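Local atomic coordinates of histidinol dehydrogenase (Elizabethkingia anophelis NUHP1, PDB entry 6AN0), a protein that probably catalyses the two successive zinc- and NAD-dependent oxidations that turn L-histidinol into L-histidine, the last step of histidine biosynthesis. Residues P240-T249 / S270-I281. Numbering follows the deposited sequence.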
loop_
_atom_site.group_PDB
_atom_site.type_symbol
_atom_site.label_atom_id
_atom_site.label_comp_id
_atom_site.label_asym_id
_atom_site.label_seq_id
_atom_site.Cartn_x
_atom_site.Cartn_y
_atom_site.Cartn_z
ATOM N N PRO A 240 13.128 13.377 4.073
ATOM C CA PRO A 240 13.115 14.799 3.694
ATOM C C PRO A 240 12.682 14.994 2.244
ATOM O O PRO A 240 12.852 14.119 1.395
ATOM C CB PRO A 240 14.572 15.241 3.895
ATOM C CG PRO A 240 15.259 14.096 4.632
ATOM C CD PRO A 240 14.492 12.861 4.271
ATOM N N SER A 241 12.135 16.173 1.967
ATOM C CA SER A 241 11.617 16.453 0.636
ATOM C C SER A 241 12.747 16.799 -0.328
ATOM O O SER A 241 13.875 17.102 0.072
ATOM C CB SER A 241 10.591 17.580 0.685
ATOM O OG SER A 241 11.123 18.702 1.356
ATOM N N GLU A 242 12.428 16.747 -1.619
ATOM C CA GLU A 242 13.461 16.838 -2.644
ATOM C C GLU A 242 12.830 17.221 -3.981
ATOM O O GLU A 242 11.640 16.987 -4.217
ATOM C CB GLU A 242 14.211 15.504 -2.761
ATOM C CG GLU A 242 13.240 14.401 -3.122
ATOM C CD GLU A 242 13.766 12.995 -2.966
ATOM O OE1 GLU A 242 13.352 12.153 -3.793
ATOM O OE2 GLU A 242 14.543 12.716 -2.013
ATOM N N VAL A 243 13.631 17.826 -4.851
ATOM C CA VAL A 243 13.215 18.076 -6.228
ATOM C C VAL A 243 14.384 17.770 -7.154
ATOM O O VAL A 243 15.552 17.979 -6.815
ATOM C CB VAL A 243 12.704 19.530 -6.452
ATOM C CG1 VAL A 243 13.837 20.556 -6.293
ATOM C CG2 VAL A 243 12.054 19.681 -7.835
ATOM N N LEU A 244 14.060 17.277 -8.345
ATOM C CA LEU A 244 15.015 17.179 -9.434
ATOM C C LEU A 244 14.435 17.943 -10.612
ATOM O O LEU A 244 13.263 17.755 -10.954
ATOM C CB LEU A 244 15.299 15.717 -9.798
ATOM C CG LEU A 244 16.390 15.413 -10.834
ATOM C CD1 LEU A 244 17.011 14.053 -10.542
ATOM C CD2 LEU A 244 15.837 15.449 -12.276
ATOM N N VAL A 245 15.236 18.835 -11.188
ATOM C CA VAL A 245 14.850 19.644 -12.339
ATOM C C VAL A 245 15.710 19.235 -13.524
ATOM O O VAL A 245 16.928 19.080 -13.389
ATOM C CB VAL A 245 15.017 21.151 -12.054
ATOM C CG1 VAL A 245 14.581 21.992 -13.271
ATOM C CG2 VAL A 245 14.266 21.545 -10.790
ATOM N N ILE A 246 15.079 19.092 -14.690
ATOM C CA ILE A 246 15.772 18.903 -15.963
ATOM C C ILE A 246 15.544 20.150 -16.813
ATOM O O ILE A 246 14.392 20.534 -17.068
ATOM C CB ILE A 246 15.279 17.648 -16.699
ATOM C CG1 ILE A 246 15.513 16.399 -15.835
ATOM C CG2 ILE A 246 15.975 17.521 -18.054
ATOM C CD1 ILE A 246 15.074 15.083 -16.525
ATOM N N ALA A 247 16.630 20.776 -17.266
ATOM C CA ALA A 247 16.552 22.059 -17.962
ATOM C C ALA A 247 17.370 22.034 -19.248
ATOM O O ALA A 247 18.542 21.653 -19.227
ATOM C CB ALA A 247 17.054 23.192 -17.053
ATOM N N ASP A 248 16.768 22.462 -20.360
ATOM C CA ASP A 248 17.521 22.647 -21.593
ATOM C C ASP A 248 17.603 24.144 -21.896
ATOM O O ASP A 248 17.303 24.981 -21.036
ATOM C CB ASP A 248 16.909 21.816 -22.737
ATOM C CG ASP A 248 15.527 22.297 -23.167
ATOM O OD1 ASP A 248 15.060 23.350 -22.694
ATOM O OD2 ASP A 248 14.900 21.601 -23.999
ATOM N N THR A 249 18.026 24.487 -23.119
ATOM C CA THR A 249 18.207 25.893 -23.469
ATOM C C THR A 249 16.899 26.685 -23.471
ATOM O O THR A 249 16.949 27.921 -23.486
ATOM C CB THR A 249 18.890 26.013 -24.842
ATOM O OG1 THR A 249 18.097 25.337 -25.822
ATOM C CG2 THR A 249 20.272 25.385 -24.805
ATOM N N SER A 270 16.563 18.761 3.216
ATOM C CA SER A 270 16.081 18.695 1.844
ATOM C C SER A 270 17.253 18.576 0.878
ATOM O O SER A 270 18.392 18.916 1.204
ATOM C CB SER A 270 15.270 19.940 1.488
ATOM O OG SER A 270 14.052 19.992 2.198
ATOM N N GLN A 271 16.962 18.109 -0.330
ATOM C CA GLN A 271 17.981 17.996 -1.362
ATOM C C GLN A 271 17.395 18.432 -2.693
ATOM O O GLN A 271 16.247 18.095 -3.014
ATOM C CB GLN A 271 18.515 16.561 -1.491
ATOM C CG GLN A 271 19.654 16.437 -2.509
ATOM C CD GLN A 271 20.217 15.033 -2.605
ATOM O OE1 GLN A 271 19.484 14.082 -2.852
ATOM N NE2 GLN A 271 21.533 14.896 -2.399
ATOM N N VAL A 272 18.179 19.168 -3.474
ATOM C CA VAL A 272 17.759 19.503 -4.829
ATOM C C VAL A 272 18.828 19.042 -5.812
ATOM O O VAL A 272 20.030 19.045 -5.518
ATOM C CB VAL A 272 17.445 21.011 -5.005
ATOM C CG1 VAL A 272 16.558 21.521 -3.863
ATOM C CG2 VAL A 272 18.724 21.840 -5.114
ATOM N N ILE A 273 18.371 18.628 -6.994
ATOM C CA ILE A 273 19.232 18.160 -8.069
ATOM C C ILE A 273 18.852 18.930 -9.319
ATOM O O ILE A 273 17.675 18.952 -9.693
ATOM C CB ILE A 273 19.073 16.645 -8.317
ATOM C CG1 ILE A 273 19.307 15.854 -7.025
ATOM C CG2 ILE A 273 20.032 16.189 -9.416
ATOM C CD1 ILE A 273 20.738 15.833 -6.589
ATOM N N LEU A 274 19.834 19.574 -9.952
ATOM C CA LEU A 274 19.633 20.251 -11.233
ATOM C C LEU A 274 20.438 19.531 -12.311
ATOM O O LEU A 274 21.667 19.436 -12.216
ATOM C CB LEU A 274 20.046 21.725 -11.143
ATOM C CG LEU A 274 20.093 22.537 -12.448
ATOM C CD1 LEU A 274 18.725 22.581 -13.124
ATOM C CD2 LEU A 274 20.604 23.954 -12.190
ATOM N N LEU A 275 19.744 19.015 -13.324
ATOM C CA LEU A 275 20.360 18.411 -14.499
ATOM C C LEU A 275 20.160 19.360 -15.669
ATOM O O LEU A 275 19.029 19.789 -15.921
ATOM C CB LEU A 275 19.729 17.049 -14.824
ATOM C CG LEU A 275 19.645 15.995 -13.716
ATOM C CD1 LEU A 275 19.026 14.719 -14.277
ATOM C CD2 LEU A 275 21.019 15.713 -13.135
ATOM N N THR A 276 21.242 19.720 -16.361
ATOM C CA THR A 276 21.125 20.592 -17.526
ATOM C C THR A 276 21.809 19.945 -18.721
ATOM O O THR A 276 22.720 19.126 -18.562
ATOM C CB THR A 276 21.735 21.998 -17.289
ATOM O OG1 THR A 276 23.162 21.904 -17.223
ATOM C CG2 THR A 276 21.225 22.617 -16.005
ATOM N N THR A 277 21.366 20.318 -19.927
ATOM C CA THR A 277 22.028 19.828 -21.130
ATOM C C THR A 277 23.178 20.711 -21.601
ATOM O O THR A 277 23.857 20.334 -22.560
ATOM C CB THR A 277 21.038 19.648 -22.294
ATOM O OG1 THR A 277 20.333 20.873 -22.545
ATOM C CG2 THR A 277 20.051 18.531 -21.988
ATOM N N ASP A 278 23.421 21.871 -20.987
ATOM C CA ASP A 278 24.693 22.537 -21.251
ATOM C C ASP A 278 25.092 23.396 -20.058
ATOM O O ASP A 278 24.279 23.730 -19.192
ATOM C CB ASP A 278 24.689 23.326 -22.590
ATOM C CG ASP A 278 23.996 24.697 -22.532
ATOM O OD1 ASP A 278 23.935 25.362 -21.476
ATOM O OD2 ASP A 278 23.533 25.136 -23.609
ATOM N N GLU A 279 26.377 23.748 -20.044
ATOM C CA GLU A 279 26.979 24.403 -18.893
ATOM C C GLU A 279 26.484 25.833 -18.725
ATOM O O GLU A 279 26.438 26.343 -17.599
ATOM C CB GLU A 279 28.499 24.367 -19.049
ATOM C CG GLU A 279 29.286 24.572 -17.778
ATOM C CD GLU A 279 30.741 24.199 -17.965
ATOM O OE1 GLU A 279 31.514 24.266 -16.986
ATOM O OE2 GLU A 279 31.103 23.830 -19.103
ATOM N N ASN A 280 26.122 26.499 -19.827
ATOM C CA ASN A 280 25.662 27.882 -19.738
ATOM C C ASN A 280 24.347 27.987 -18.970
ATOM O O ASN A 280 24.148 28.933 -18.195
ATOM C CB ASN A 280 25.520 28.473 -21.139
ATOM C CG ASN A 280 25.149 29.938 -21.112
ATOM O OD1 ASN A 280 24.051 30.320 -21.516
ATOM N ND2 ASN A 280 26.064 30.770 -20.624
ATOM N N ILE A 281 23.439 27.029 -19.171
ATOM C CA ILE A 281 22.208 26.992 -18.385
ATOM C C ILE A 281 22.527 26.799 -16.910
ATOM O O ILE A 281 21.918 27.431 -16.037
ATOM C CB ILE A 281 21.278 25.876 -18.896
ATOM C CG1 ILE A 281 20.929 26.097 -20.370
ATOM C CG2 ILE A 281 20.019 25.787 -18.031
ATOM C CD1 ILE A 281 20.797 24.804 -21.142
#
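Val243, Val245 and Ala247 of strand 242-247 each bond on both sides to the segment 270-281, a worked example of parallel pairing: each takes its N-H to one residue of the partner and its carbonyl to another two places further on, and Ser241 O, accepting from Gln271 N, starts the pattern. The straightest of these bonds, Leu275 N to Val245 O, spans 2.8 Å with an N-H...O angle of 174°; they lengthen toward both ends, Gln271 N lying 3.3 Å from Ser241 O and Thr277 N 3.2 Å from Ala247 O.

Side chains sort onto two faces. On one, Leu244 touches two neighbours: a first torsion of -174° swings CG away from the backbone N, and its two methyls divide between them, CD1 resting on Ile273 CG2 at 3.9 Å while CD2 reaches Leu275 CD1 at 3.8 Å. On the other, Val243 CG1 meets Val272 CG1 at 3.8 Å, and Leu274 turns CD1 back over CB of Val245. Beyond strand 271-276, Ile281 returns to lay CD1 against the backbone at Asp248 and Thr249 and CG2 against Ala247 CB at 4.1 Å. Asp278 caps the start of helix 279-293, accepting Ile281 N on OD1 at 2.9 Å.

Helix 253-264 completes a beta-alpha-beta crossover, Val256 and Leu260 covering Leu274 and Val272; strands 331-335 and 310-313 continue the parallel sheet. At the N-terminal end of the pair, Ser241, a predicted substrate residue, hydrogen-bonds Gln263 through OG, and Glu242 joins Arg26 in a salt bridge and accepts from Glu330 N. The chemistry is thus divided: an apolar middle knit by backbone bonds, and a polar N-terminal end that probably helps position residues of the zinc-bearing active site.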